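Local structure of K5 lyase (Enterobacteria phage k1-5, 2X3H) at residues L141-E147 / V170-S176; T95-F101 / R116-S122. The protein probably cleaves the K5 capsular polysaccharide of its bacterial host by lyase-type elimination, serving as a phage tail-spike enzyme. One frame throughout, in Å; residues are numbered along the deposited sequence.

Interaction 1: L141-E147 / V170-S176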
loop_
_atom_site.group_PDB
_atom_site.type_symbol
_atom_site.label_atom_id
_atom_site.label_comp_id
_atom_site.label_asym_id
_atom_site.label_seq_id
_atom_site.Cartn_x
_atom_site.Cartn_y
_atom_site.Cartn_z
ATOM N N LEU A 141 -2.073 -27.875 12.987
ATOM C CA LEU A 141 -3.423 -28.038 13.514
ATOM C C LEU A 141 -4.334 -27.497 12.438
ATOM O O LEU A 141 -4.261 -26.306 12.130
ATOM C CB LEU A 141 -3.602 -27.247 14.802
ATOM C CG LEU A 141 -4.989 -27.222 15.444
ATOM C CD1 LEU A 141 -5.469 -28.605 15.866
ATOM C CD2 LEU A 141 -4.947 -26.255 16.640
ATOM N N SER A 142 -5.177 -28.346 11.854
ATOM C CA SER A 142 -5.868 -27.937 10.626
ATOM C C SER A 142 -7.282 -28.464 10.464
ATOM O O SER A 142 -7.614 -29.543 10.958
ATOM C CB SER A 142 -5.035 -28.323 9.397
ATOM O OG SER A 142 -4.920 -29.739 9.272
ATOM N N ASN A 143 -8.096 -27.687 9.749
ATOM C CA ASN A 143 -9.403 -28.147 9.261
ATOM C C ASN A 143 -10.303 -28.709 10.363
ATOM O O ASN A 143 -10.861 -29.810 10.238
ATOM C CB ASN A 143 -9.207 -29.190 8.150
ATOM C CG ASN A 143 -8.235 -28.729 7.065
ATOM O OD1 ASN A 143 -8.191 -27.553 6.700
ATOM N ND2 ASN A 143 -7.465 -29.672 6.528
ATOM N N ILE A 144 -10.478 -27.942 11.426
ATOM C CA ILE A 144 -11.192 -28.444 12.596
ATOM C C ILE A 144 -11.879 -27.291 13.326
ATOM O O ILE A 144 -11.509 -26.129 13.157
ATOM C CB ILE A 144 -10.202 -29.210 13.529
ATOM C CG1 ILE A 144 -10.948 -30.123 14.509
ATOM C CG2 ILE A 144 -9.262 -28.238 14.258
ATOM C CD1 ILE A 144 -10.087 -31.309 14.982
ATOM N N THR A 145 -12.893 -27.623 14.109
ATOM C CA THR A 145 -13.577 -26.648 14.944
ATOM C C THR A 145 -13.239 -26.936 16.402
ATOM O O THR A 145 -13.175 -28.097 16.805
ATOM C CB THR A 145 -15.097 -26.748 14.737
ATOM O OG1 THR A 145 -15.406 -26.416 13.374
ATOM C CG2 THR A 145 -15.831 -25.814 15.695
ATOM N N VAL A 146 -13.002 -25.876 17.169
ATOM C CA VAL A 146 -12.776 -25.967 18.611
ATOM C C VAL A 146 -13.875 -25.187 19.317
ATOM O O VAL A 146 -13.990 -23.972 19.160
ATOM C CB VAL A 146 -11.375 -25.440 18.991
ATOM C CG1 VAL A 146 -11.144 -25.506 20.507
ATOM C CG2 VAL A 146 -10.302 -26.228 18.241
ATOM N N GLU A 147 -14.707 -25.906 20.066
ATOM C CA GLU A 147 -15.860 -25.320 20.722
ATOM C C GLU A 147 -15.647 -25.204 22.227
ATOM O O GLU A 147 -15.220 -26.159 22.874
ATOM C CB GLU A 147 -17.103 -26.178 20.455
ATOM C CG GLU A 147 -18.353 -25.614 21.104
ATOM C CD GLU A 147 -19.625 -26.372 20.765
ATOM O OE1 GLU A 147 -19.582 -27.344 19.972
ATOM O OE2 GLU A 147 -20.687 -25.973 21.304
ATOM N N VAL A 170 -1.122 -23.375 11.998
ATOM C CA VAL A 170 -2.515 -23.539 12.399
ATOM C C VAL A 170 -3.334 -22.998 11.242
ATOM O O VAL A 170 -3.244 -21.811 10.929
ATOM C CB VAL A 170 -2.850 -22.748 13.682
ATOM C CG1 VAL A 170 -4.330 -22.918 14.054
ATOM C CG2 VAL A 170 -1.954 -23.186 14.842
ATOM N N SER A 171 -4.123 -23.846 10.596
ATOM C CA SER A 171 -4.793 -23.404 9.383
ATOM C C SER A 171 -6.211 -23.912 9.257
ATOM O O SER A 171 -6.508 -25.088 9.535
ATOM C CB SER A 171 -3.988 -23.774 8.133
ATOM O OG SER A 171 -3.796 -25.159 8.034
ATOM N N ASP A 172 -7.088 -23.011 8.825
ATOM C CA ASP A 172 -8.485 -23.347 8.611
ATOM C C ASP A 172 -9.112 -23.954 9.856
ATOM O O ASP A 172 -9.713 -25.040 9.808
ATOM C CB ASP A 172 -8.597 -24.266 7.406
ATOM C CG ASP A 172 -8.254 -23.546 6.131
ATOM O OD1 ASP A 172 -8.780 -22.434 5.920
ATOM O OD2 ASP A 172 -7.436 -24.069 5.348
ATOM N N VAL A 173 -8.974 -23.220 10.957
ATOM C CA VAL A 173 -9.593 -23.573 12.227
ATOM C C VAL A 173 -10.706 -22.606 12.588
ATOM O O VAL A 173 -10.540 -21.387 12.502
ATOM C CB VAL A 173 -8.559 -23.627 13.373
ATOM C CG1 VAL A 173 -9.242 -23.990 14.702
ATOM C CG2 VAL A 173 -7.475 -24.643 13.052
ATOM N N ASN A 174 -11.849 -23.164 12.985
ATOM C CA ASN A 174 -12.986 -22.369 13.457
ATOM C C ASN A 174 -13.162 -22.484 14.961
ATOM O O ASN A 174 -13.280 -23.588 15.492
ATOM C CB ASN A 174 -14.271 -22.821 12.764
ATOM C CG ASN A 174 -14.181 -22.720 11.255
ATOM O OD1 ASN A 174 -13.771 -21.690 10.716
ATOM N ND2 ASN A 174 -14.566 -23.790 10.559
ATOM N N PHE A 175 -13.198 -21.341 15.636
ATOM C CA PHE A 175 -13.376 -21.305 17.084
ATOM C C PHE A 175 -14.794 -20.860 17.387
ATOM O O PHE A 175 -15.215 -19.780 16.961
ATOM C CB PHE A 175 -12.364 -20.348 17.722
ATOM C CG PHE A 175 -10.937 -20.831 17.620
ATOM C CD1 PHE A 175 -10.104 -20.364 16.602
ATOM C CD2 PHE A 175 -10.436 -21.765 18.516
ATOM C CE1 PHE A 175 -8.788 -20.809 16.483
ATOM C CE2 PHE A 175 -9.118 -22.225 18.414
ATOM C CZ PHE A 175 -8.287 -21.752 17.392
ATOM N N SER A 176 -15.533 -21.688 18.122
ATOM C CA SER A 176 -16.956 -21.426 18.335
ATOM C C SER A 176 -17.319 -21.328 19.816
ATOM O O SER A 176 -16.601 -21.862 20.676
ATOM C CB SER A 176 -17.795 -22.518 17.674
ATOM O OG SER A 176 -17.452 -23.790 18.186
HETATM O O HOH W 1 -6.008 -26.205 5.964
#
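Leu141-Glu147 and Val170-Ser176 run parallel in unbroken register, residue for residue from Leu141/Val170 to Glu147/Ser176, with only 20° between strands 144-147 and 173-176. Donors alternate between the chains before and after the corner, beginning with Ser171 N to Leu141 O (2.9 Å) and ending with Ser176 N to Val146 O; at the corner itself Asn143 N and Ile144 N donate in succession, to Ser171 O and Asp172 O, the second bond weak. A left-handed backbone conformation recurs at the same place in both segments, Asn143 over Asp172, so the two chains turn together. Such stacked corners, repeated one coil above the next, mark a parallel beta-helix, consistent with the viral tail-spike architecture of this enzyme. On the corner the two side chains lie alongside each other, amide and carboxylate planes 21° apart. A water holds them together, donating to Asn143 OD1 (2.7 Å) and Asp172 OD2 (2.6 Å) while accepting from Ser171 OG; Asn143 ND2 is taken by Asp114. Within the coil, on the face with Val173, Val146 and Phe175 lie alongside each other, Val146 CB 3.8 Å from Phe175 CD2. The Phe175 ring, with CG beside its own backbone N (chi1 -68°), lies back under Val173, whose CG1 sits over one face near the rim. On the opposite face of the strands, Ser176 OG lies against Glu147 CB (3.3 Å) and Thr145 CG2, and Asn174 OD1 is bonded to Arg203.

Interaction 2: T95-F101 / R116-S122. Unlike the reference sequence in segment 95-101: Ile96 (reference Val).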
loop_
_atom_site.group_PDB
_atom_site.type_symbol
_atom_site.label_atom_id
_atom_site.label_comp_id
_atom_site.label_asym_id
_atom_site.label_seq_id
_atom_site.Cartn_x
_atom_site.Cartn_y
_atom_site.Cartn_z
ATOM N N THR A 95 -6.130 -37.881 12.979
ATOM C CA THR A 95 -7.352 -37.412 12.330
ATOM C C THR A 95 -8.507 -37.547 13.307
ATOM O O THR A 95 -8.768 -38.643 13.821
ATOM C CB THR A 95 -7.676 -38.219 11.049
ATOM O OG1 THR A 95 -6.623 -38.066 10.080
ATOM C CG2 THR A 95 -9.016 -37.768 10.438
ATOM N N ILE A 96 -9.184 -36.438 13.578
ATOM C CA ILE A 96 -10.361 -36.448 14.430
ATOM C C ILE A 96 -11.483 -35.759 13.656
ATOM O O ILE A 96 -11.577 -34.533 13.625
ATOM C CB ILE A 96 -10.090 -35.775 15.794
ATOM C CG1 ILE A 96 -8.966 -36.513 16.525
ATOM C CG2 ILE A 96 -11.347 -35.764 16.646
ATOM C CD1 ILE A 96 -8.554 -35.862 17.837
ATOM N N SER A 97 -12.311 -36.568 13.003
ATOM C CA SER A 97 -13.312 -36.051 12.097
ATOM C C SER A 97 -14.658 -36.757 12.251
ATOM O O SER A 97 -14.768 -37.751 12.985
ATOM C CB SER A 97 -12.806 -36.169 10.648
ATOM O OG SER A 97 -12.759 -37.522 10.208
ATOM N N ASP A 98 -15.668 -36.217 11.572
ATOM C CA ASP A 98 -17.011 -36.819 11.489
ATOM C C ASP A 98 -17.645 -37.043 12.862
ATOM O O ASP A 98 -18.170 -38.118 13.157
ATOM C CB ASP A 98 -16.982 -38.144 10.696
ATOM C CG ASP A 98 -16.662 -37.956 9.215
ATOM O OD1 ASP A 98 -16.716 -36.814 8.703
ATOM O OD2 ASP A 98 -16.352 -38.975 8.547
ATOM N N GLY A 99 -17.602 -36.021 13.705
ATOM C CA GLY A 99 -18.239 -36.110 15.006
ATOM C C GLY A 99 -17.958 -34.930 15.902
ATOM O O GLY A 99 -17.194 -34.021 15.546
ATOM N N VAL A 100 -18.606 -34.939 17.063
ATOM C CA VAL A 100 -18.387 -33.958 18.101
ATOM C C VAL A 100 -17.779 -34.703 19.277
ATOM O O VAL A 100 -18.397 -35.617 19.838
ATOM C CB VAL A 100 -19.704 -33.272 18.514
ATOM C CG1 VAL A 100 -19.451 -32.253 19.619
ATOM C CG2 VAL A 100 -20.368 -32.606 17.307
ATOM N N PHE A 101 -16.556 -34.332 19.638
ATOM C CA PHE A 101 -15.782 -35.117 20.589
ATOM C C PHE A 101 -15.664 -34.387 21.906
ATOM O O PHE A 101 -14.871 -33.451 22.056
ATOM C CB PHE A 101 -14.415 -35.460 19.998
ATOM C CG PHE A 101 -14.503 -36.272 18.742
ATOM C CD1 PHE A 101 -14.733 -35.658 17.506
ATOM C CD2 PHE A 101 -14.379 -37.657 18.789
ATOM C CE1 PHE A 101 -14.835 -36.411 16.342
ATOM C CE2 PHE A 101 -14.456 -38.411 17.639
ATOM C CZ PHE A 101 -14.691 -37.796 16.408
ATOM N N ARG A 116 -10.520 -32.702 8.994
ATOM C CA ARG A 116 -11.188 -32.917 7.701
ATOM C C ARG A 116 -12.427 -32.019 7.472
ATOM O O ARG A 116 -13.299 -32.336 6.648
ATOM C CB ARG A 116 -11.532 -34.406 7.499
ATOM C CG ARG A 116 -10.310 -35.334 7.516
ATOM C CD ARG A 116 -10.688 -36.825 7.426
ATOM N NE ARG A 116 -11.404 -37.170 6.202
ATOM C CZ ARG A 116 -12.601 -37.747 6.168
ATOM N NH1 ARG A 116 -13.235 -38.064 7.293
ATOM N NH2 ARG A 116 -13.165 -38.012 4.997
ATOM N N GLY A 117 -12.485 -30.899 8.185
ATOM C CA GLY A 117 -13.618 -29.974 8.120
ATOM C C GLY A 117 -14.883 -30.448 8.813
ATOM O O GLY A 117 -15.901 -29.757 8.786
ATOM N N SER A 118 -14.844 -31.627 9.422
ATOM C CA SER A 118 -16.055 -32.157 10.053
ATOM C C SER A 118 -15.894 -32.514 11.524
ATOM O O SER A 118 -16.888 -32.783 12.212
ATOM C CB SER A 118 -16.582 -33.370 9.286
ATOM O OG SER A 118 -15.674 -34.454 9.382
ATOM N N GLY A 119 -14.657 -32.539 12.011
ATOM C CA GLY A 119 -14.423 -32.794 13.425
ATOM C C GLY A 119 -14.667 -31.557 14.273
ATOM O O GLY A 119 -14.311 -30.436 13.878
ATOM N N VAL A 120 -15.300 -31.754 15.427
ATOM C CA VAL A 120 -15.488 -30.691 16.408
ATOM C C VAL A 120 -14.915 -31.151 17.741
ATOM O O VAL A 120 -15.319 -32.193 18.256
ATOM C CB VAL A 120 -16.982 -30.368 16.619
ATOM C CG1 VAL A 120 -17.149 -29.249 17.665
ATOM C CG2 VAL A 120 -17.641 -30.007 15.295
ATOM N N LEU A 121 -13.965 -30.394 18.288
ATOM C CA LEU A 121 -13.455 -30.677 19.620
ATOM C C LEU A 121 -14.250 -29.842 20.604
ATOM O O LEU A 121 -14.120 -28.617 20.647
ATOM C CB LEU A 121 -11.961 -30.361 19.717
ATOM C CG LEU A 121 -11.066 -31.289 18.892
ATOM C CD1 LEU A 121 -9.599 -30.883 18.999
ATOM C CD2 LEU A 121 -11.245 -32.731 19.350
ATOM N N SER A 122 -15.103 -30.503 21.379
ATOM C CA SER A 122 -16.012 -29.791 22.275
ATOM C C SER A 122 -15.573 -29.884 23.732
ATOM O O SER A 122 -15.636 -30.958 24.343
ATOM C CB SER A 122 -17.434 -30.329 22.112
ATOM O OG SER A 122 -18.323 -29.691 23.009
HETATM O O HOH W 2 -15.831 -39.258 5.942
#
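Arg116 reaches back across the turn to Ser97 and Asp98, its chain bent at chi3 (61°) so that NH1 arrives edge-on. NH1 donates to Ser97 OG at 3.0 Å, and the acceptor lies just 6° out of the guanidinium plane; Ser97 OG is also hydrogen-bonded to the carbonyl of Ser67. The same NH1 forms a weak salt bridge to Asp98 OD2 at 3.5 Å, reinforced by a water that donates to Asp98 OD2 (2.7 Å) and accepts from Arg116 NH2. The other carboxylate oxygen is gripped twice: Ser118 OG donates to Asp98 OD1 at 2.7 Å, from the anti side and 34° out of the carboxylate plane, and Ala93 N of the second subunit bonds to it as well, while Ala93 O of that subunit takes a weak hydrogen bond from Arg116 NH2. By contrast, the buried Ile96 O has no conventional donor and meets Gly119 CA at 3.3 Å in a CA-H...O contact. Gly119, lacking a side chain, can bring its CA to 3.7 Å from Ser97 CA. Beyond this turn three backbone bonds join the strands: Gly99 O takes Val120 N, Phe101 N reaches Val120 O at 2.8 Å, and Ser122 N is bonded to Phe101 O. Val120 O also faces the edge of the Phe101 ring, while Ile96 CG2 lies over a ring face and touches Leu121 CD2. Ile84 of helix 81-88 packs on Ile96, Phe101 and Leu121. Parallel pairing of successive coils, with a short helix packed on the interior side chains, is consistent with the capped N-terminal end of a trimeric parallel beta-helix.

Overall arrangement
From the N terminus, interaction 2 comes first: 95-101 meets 116-122 after 14 intervening residues, eight of them in strands. The chain then goes on to 141-147, which interaction 1 joins to 170-176 across 22 intervening residues. The two closures are therefore in series, neither nested nor crossing. Their centres lie 10 Å apart because strand 119-123 neighbours strand 144-147, so the four strands stack in chain order as 99-103, 119-123, 144-147 and 168-178. Two probable hydrogen bonds link segments 116-122 and 141-147, one at the corner (Gly117 N to Asn143 O), the other between strands (Glu147 N to Leu121 O). Together the contacts join consecutive coils of the beta-helix, and both reach the second subunit.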